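Local coordinates for protein 2-aminomuconate 6-semialdehyde dehydrogenase (Burkholderia cenocepacia, PDB 4U3W) that probably oxidises 2-aminomuconate 6-semialdehyde to 2-aminomuconate with NAD(+) as hydride acceptor, as a member of the aldehyde dehydrogenase family, at residues Gln22-Tyr27 and Ala51-Ala56; Asp100-Ala105 and Ala205-Glu210. One frame throughout, in Å; residues are numbered along the deposited sequence.

In the fold
The chain enters the fold on strand 23-28, turns through the short strands 31-33 and 38-42, and comes back as strand 49-54 beside its own beginning; contact 1 closes this N-terminal loop as the central parallel pair of a small four-stranded sheet. Contact 2 opens later, on helix 99-110, and closes about a hundred residues on, when helix 203-214 runs back past it. The two loops follow one another, neither nested nor crossed. They meet in space all the same, their centres about 14 Å apart: on helix 203-214, Ala-209 packs against Tyr-27 and Phe-32 of the N-terminal sheet, its CB 3.8 Å from Tyr-27 CB, while Leu-207 is directed toward helix 99-110.

Contact 1: residues Gln22-Tyr27 and Ala51-Ala56; sequences QLLRHY and ADVCEA
Ala-51 opens the pairing by directing its CB at the first strand, where it meets the extended side chain of Gln-22 and the CG of Leu-24, 4.1 Å from Ala-51 CB; a methyl is small enough to sit between these two side chains. The backbone ladder starts at Asp-52, whose N donates to Gln-22 O at 2.9 Å and whose O accepts from Leu-24 N with an N-H...O angle of 171°. The Asp-52 carboxylate turns instead to Lys-49 in a salt bridge. Val-53, beta-branched and at home in a strand, shares a face with Leu-24, and its CG2 comes 4.3 Å from Leu-24 CD1; Pro-202 and Ser-203 also touch that leucine. Cys-54 follows, its CB directed toward strand 23-28, a slim side chain suited to the place between Leu-23 and His-26. Its N completes the ladder to Leu-24 O at 3.0 Å, while SG, turned anti to its carbonyl carbon (chi1 -66°), packs 3.7 Å from Leu-23 CD1. Beyond the ladder the His-26 imidazole reaches across, with CE1 3.3 Å from Cys-54 O and 3.6 Å from the Ala-56 CB. Hydrogen bonds from ND1 to His-226 and from NE2 to Ser-35 fix the ring's rotation. Staggered bonds between strands running the same way, with side chains alternating between faces, mark a parallel beta pair, here the middle of this aldehyde dehydrogenase's mixed N-terminal sheet.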
# COMPACT_ATOMS: atom_id res chain seq x y z
N GLN A 22 -41.88 30.41 0.01
CA GLN A 22 -41.03 29.29 -0.36
C GLN A 22 -41.05 28.40 0.86
O GLN A 22 -40.79 28.87 1.98
CB GLN A 22 -39.59 29.70 -0.72
CG GLN A 22 -38.80 28.48 -1.32
CD GLN A 22 -37.32 28.72 -1.70
OE1 GLN A 22 -36.63 29.63 -1.20
NE2 GLN A 22 -36.82 27.87 -2.59
N LEU A 23 -41.33 27.11 0.66
CA LEU A 23 -41.30 26.18 1.78
C LEU A 23 -40.24 25.15 1.45
O LEU A 23 -40.32 24.51 0.40
CB LEU A 23 -42.68 25.50 2.00
CG LEU A 23 -42.81 24.47 3.13
CD1 LEU A 23 -42.66 25.21 4.46
CD2 LEU A 23 -44.20 23.68 3.10
N LEU A 24 -39.27 25.01 2.35
CA LEU A 24 -38.20 24.02 2.22
C LEU A 24 -38.61 22.76 2.97
O LEU A 24 -38.76 22.76 4.21
CB LEU A 24 -36.87 24.57 2.74
CG LEU A 24 -36.35 25.85 2.04
CD1 LEU A 24 -34.97 26.24 2.56
CD2 LEU A 24 -36.27 25.66 0.54
N ARG A 25 -38.80 21.71 2.19
CA ARG A 25 -39.28 20.42 2.67
C ARG A 25 -38.14 19.41 2.88
O ARG A 25 -37.02 19.58 2.33
CB ARG A 25 -40.31 19.87 1.67
CG ARG A 25 -41.63 20.71 1.56
CD ARG A 25 -42.52 20.13 0.43
NE ARG A 25 -43.75 20.89 0.24
CZ ARG A 25 -43.84 22.00 -0.49
NH1 ARG A 25 -42.75 22.46 -1.13
NH2 ARG A 25 -45.03 22.62 -0.61
N HIS A 26 -38.41 18.41 3.73
CA HIS A 26 -37.58 17.24 3.89
C HIS A 26 -37.63 16.43 2.60
O HIS A 26 -38.56 16.57 1.80
CB HIS A 26 -38.04 16.34 5.08
CG HIS A 26 -38.40 17.13 6.29
ND1 HIS A 26 -37.48 17.83 7.03
CD2 HIS A 26 -39.63 17.36 6.86
CE1 HIS A 26 -38.11 18.49 8.00
NE2 HIS A 26 -39.41 18.19 7.94
N TYR A 27 -36.66 15.54 2.42
CA TYR A 27 -36.68 14.62 1.28
C TYR A 27 -36.53 13.23 1.84
O TYR A 27 -35.46 12.87 2.34
CB TYR A 27 -35.58 14.93 0.26
CG TYR A 27 -35.64 14.01 -0.98
CD1 TYR A 27 -36.60 14.20 -1.96
CD2 TYR A 27 -34.71 12.99 -1.16
CE1 TYR A 27 -36.67 13.36 -3.11
CE2 TYR A 27 -34.77 12.09 -2.33
CZ TYR A 27 -35.77 12.32 -3.28
OH TYR A 27 -35.89 11.55 -4.41
N ALA A 51 -37.34 32.20 3.34
CA ALA A 51 -38.18 31.00 3.24
C ALA A 51 -38.67 30.56 4.58
O ALA A 51 -38.17 31.02 5.63
CB ALA A 51 -37.36 29.82 2.59
N ASP A 52 -39.66 29.67 4.56
CA ASP A 52 -39.99 28.86 5.74
C ASP A 52 -39.40 27.45 5.56
O ASP A 52 -39.42 26.91 4.47
CB ASP A 52 -41.49 28.74 5.96
CG ASP A 52 -42.15 30.09 6.18
OD1 ASP A 52 -41.91 30.69 7.25
OD2 ASP A 52 -42.87 30.54 5.26
N VAL A 53 -38.93 26.87 6.66
CA VAL A 53 -38.21 25.59 6.65
C VAL A 53 -39.00 24.64 7.53
O VAL A 53 -39.37 24.99 8.67
CB VAL A 53 -36.78 25.74 7.23
CG1 VAL A 53 -35.96 24.49 6.97
CG2 VAL A 53 -36.04 26.98 6.61
N CYS A 54 -39.29 23.45 7.03
CA CYS A 54 -40.00 22.47 7.86
C CYS A 54 -39.11 21.95 8.99
O CYS A 54 -37.90 21.73 8.81
CB CYS A 54 -40.49 21.30 6.98
SG CYS A 54 -41.73 21.85 5.80
N GLU A 55 -39.69 21.64 10.13
CA GLU A 55 -38.91 21.13 11.26
C GLU A 55 -39.20 19.65 11.55
O GLU A 55 -40.36 19.30 11.94
CB GLU A 55 -39.26 21.95 12.51
CG GLU A 55 -38.63 21.45 13.80
CD GLU A 55 -37.15 21.91 13.94
OE1 GLU A 55 -36.80 23.06 13.59
OE2 GLU A 55 -36.34 21.07 14.35
N ALA A 56 -38.22 18.77 11.43
CA ALA A 56 -38.54 17.32 11.63
C ALA A 56 -38.61 16.91 13.12
O ALA A 56 -37.67 17.14 13.89
CB ALA A 56 -37.50 16.44 10.92

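Contact 2: residues Asp100-Ala105 and Ala205-Glu210; sequences DEFVAA and ATLLAE
Helices 100-105 and 205-210 run nearly antiparallel, their axes 10.1 Å apart at the closest and their directions 155° apart. This is helix-helix packing within the aldehyde dehydrogenase fold, made without any hydrogen bond between the two segments and resting on one leucine set against an aromatic ring and a methyl group. The CB of Leu-207 is directed toward helix 100-105. It lies over one face of the Phe-102 ring, a CH-pi contact of 3.9 Å from Leu-207 CB to the ring centroid, displaced toward the rim so that CZ and CE2 are the ring atoms nearest to it. The ring reaches this place although its CB leaves the helix to one side: chi1 of -89° swings it toward helix 205-210, where the ring's edge meets Leu-208 CA, which lies in the ring plane. The phenyl ring and the leucine side chain lie alongside each other, pointing opposite ways. A phenyl ring suits the position because it is long and flat enough to bridge the gap between the helices, and Leu-176 and Ile-122 add to its apolar surroundings. Toward the surface lie two acids, Glu-101 and Glu-210, whose OE1 atoms are 5.3 Å apart. Both form salt bridges with Arg-98, which probably offsets the repulsion between them. Beyond the ring, the slender Ala-105 lets the branched end of Leu-207 come close to the helix. With CG anti to the carbonyl carbon (chi1 -70°), Leu-207 CD1 rests 3.6 Å from Ala-105 CB and 3.5 Å from Glu-101 O.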
# COMPACT_ATOMS: atom_id res chain seq x y z
N ASP A 100 -25.47 27.84 -11.46
CA ASP A 100 -25.83 29.18 -11.01
C ASP A 100 -26.91 29.20 -9.91
O ASP A 100 -26.91 30.09 -9.05
CB ASP A 100 -26.28 30.04 -12.18
CG ASP A 100 -25.13 30.41 -13.11
OD1 ASP A 100 -23.95 30.14 -12.78
OD2 ASP A 100 -25.40 31.00 -14.17
N GLU A 101 -27.87 28.29 -9.96
CA GLU A 101 -28.84 28.16 -8.88
C GLU A 101 -28.17 27.80 -7.56
O GLU A 101 -28.60 28.25 -6.52
CB GLU A 101 -29.88 27.07 -9.18
CG GLU A 101 -30.95 27.44 -10.16
CD GLU A 101 -31.94 26.31 -10.33
OE1 GLU A 101 -32.78 26.12 -9.42
OE2 GLU A 101 -31.85 25.58 -11.33
N PHE A 102 -27.21 26.87 -7.60
CA PHE A 102 -26.54 26.45 -6.37
C PHE A 102 -25.80 27.62 -5.78
O PHE A 102 -25.86 27.86 -4.58
CB PHE A 102 -25.58 25.28 -6.65
CG PHE A 102 -26.25 23.93 -6.53
CD1 PHE A 102 -26.93 23.36 -7.62
CD2 PHE A 102 -26.25 23.25 -5.32
CE1 PHE A 102 -27.58 22.14 -7.47
CE2 PHE A 102 -26.93 22.01 -5.16
CZ PHE A 102 -27.57 21.46 -6.22
N VAL A 103 -25.12 28.36 -6.66
CA VAL A 103 -24.42 29.56 -6.25
C VAL A 103 -25.36 30.54 -5.57
O VAL A 103 -25.06 31.04 -4.49
CB VAL A 103 -23.71 30.23 -7.47
CG1 VAL A 103 -23.13 31.61 -7.08
CG2 VAL A 103 -22.60 29.29 -7.97
N ALA A 104 -26.50 30.81 -6.17
CA ALA A 104 -27.41 31.82 -5.62
C ALA A 104 -28.01 31.40 -4.25
O ALA A 104 -28.21 32.23 -3.37
CB ALA A 104 -28.54 32.11 -6.62
N ALA A 105 -28.30 30.11 -4.09
CA ALA A 105 -28.81 29.56 -2.83
C ALA A 105 -27.74 29.71 -1.74
O ALA A 105 -28.02 30.16 -0.64
CB ALA A 105 -29.19 28.07 -3.02
N ALA A 205 -28.44 22.41 0.40
CA ALA A 205 -28.73 20.98 0.64
C ALA A 205 -30.10 20.55 0.05
O ALA A 205 -30.25 19.44 -0.46
CB ALA A 205 -28.69 20.69 2.16
N THR A 206 -31.09 21.45 0.09
CA THR A 206 -32.37 21.14 -0.51
C THR A 206 -32.24 21.01 -2.04
O THR A 206 -32.84 20.10 -2.64
CB THR A 206 -33.47 22.19 -0.15
OG1 THR A 206 -33.51 22.37 1.29
CG2 THR A 206 -34.89 21.69 -0.61
N LEU A 207 -31.44 21.88 -2.66
CA LEU A 207 -31.20 21.76 -4.11
C LEU A 207 -30.51 20.47 -4.40
O LEU A 207 -30.77 19.80 -5.44
CB LEU A 207 -30.35 22.96 -4.62
CG LEU A 207 -31.08 24.30 -4.62
CD1 LEU A 207 -30.19 25.38 -5.22
CD2 LEU A 207 -32.33 24.13 -5.45
N LEU A 208 -29.61 20.08 -3.49
CA LEU A 208 -28.92 18.77 -3.70
C LEU A 208 -29.95 17.60 -3.69
O LEU A 208 -29.89 16.66 -4.52
CB LEU A 208 -27.83 18.55 -2.64
CG LEU A 208 -27.03 17.23 -2.78
CD1 LEU A 208 -26.29 17.21 -4.13
CD2 LEU A 208 -25.98 17.05 -1.66
N ALA A 209 -30.91 17.65 -2.77
CA ALA A 209 -31.99 16.67 -2.79
C ALA A 209 -32.74 16.66 -4.13
O ALA A 209 -33.08 15.59 -4.60
CB ALA A 209 -33.02 16.96 -1.59
N GLU A 210 -33.03 17.84 -4.70
CA GLU A 210 -33.70 17.90 -6.01
C GLU A 210 -32.87 17.21 -7.09
O GLU A 210 -33.40 16.52 -7.99
CB GLU A 210 -33.94 19.37 -6.43
CG GLU A 210 -34.91 20.07 -5.50
CD GLU A 210 -35.22 21.49 -5.91
OE1 GLU A 210 -34.95 21.87 -7.07
OE2 GLU A 210 -35.79 22.24 -5.07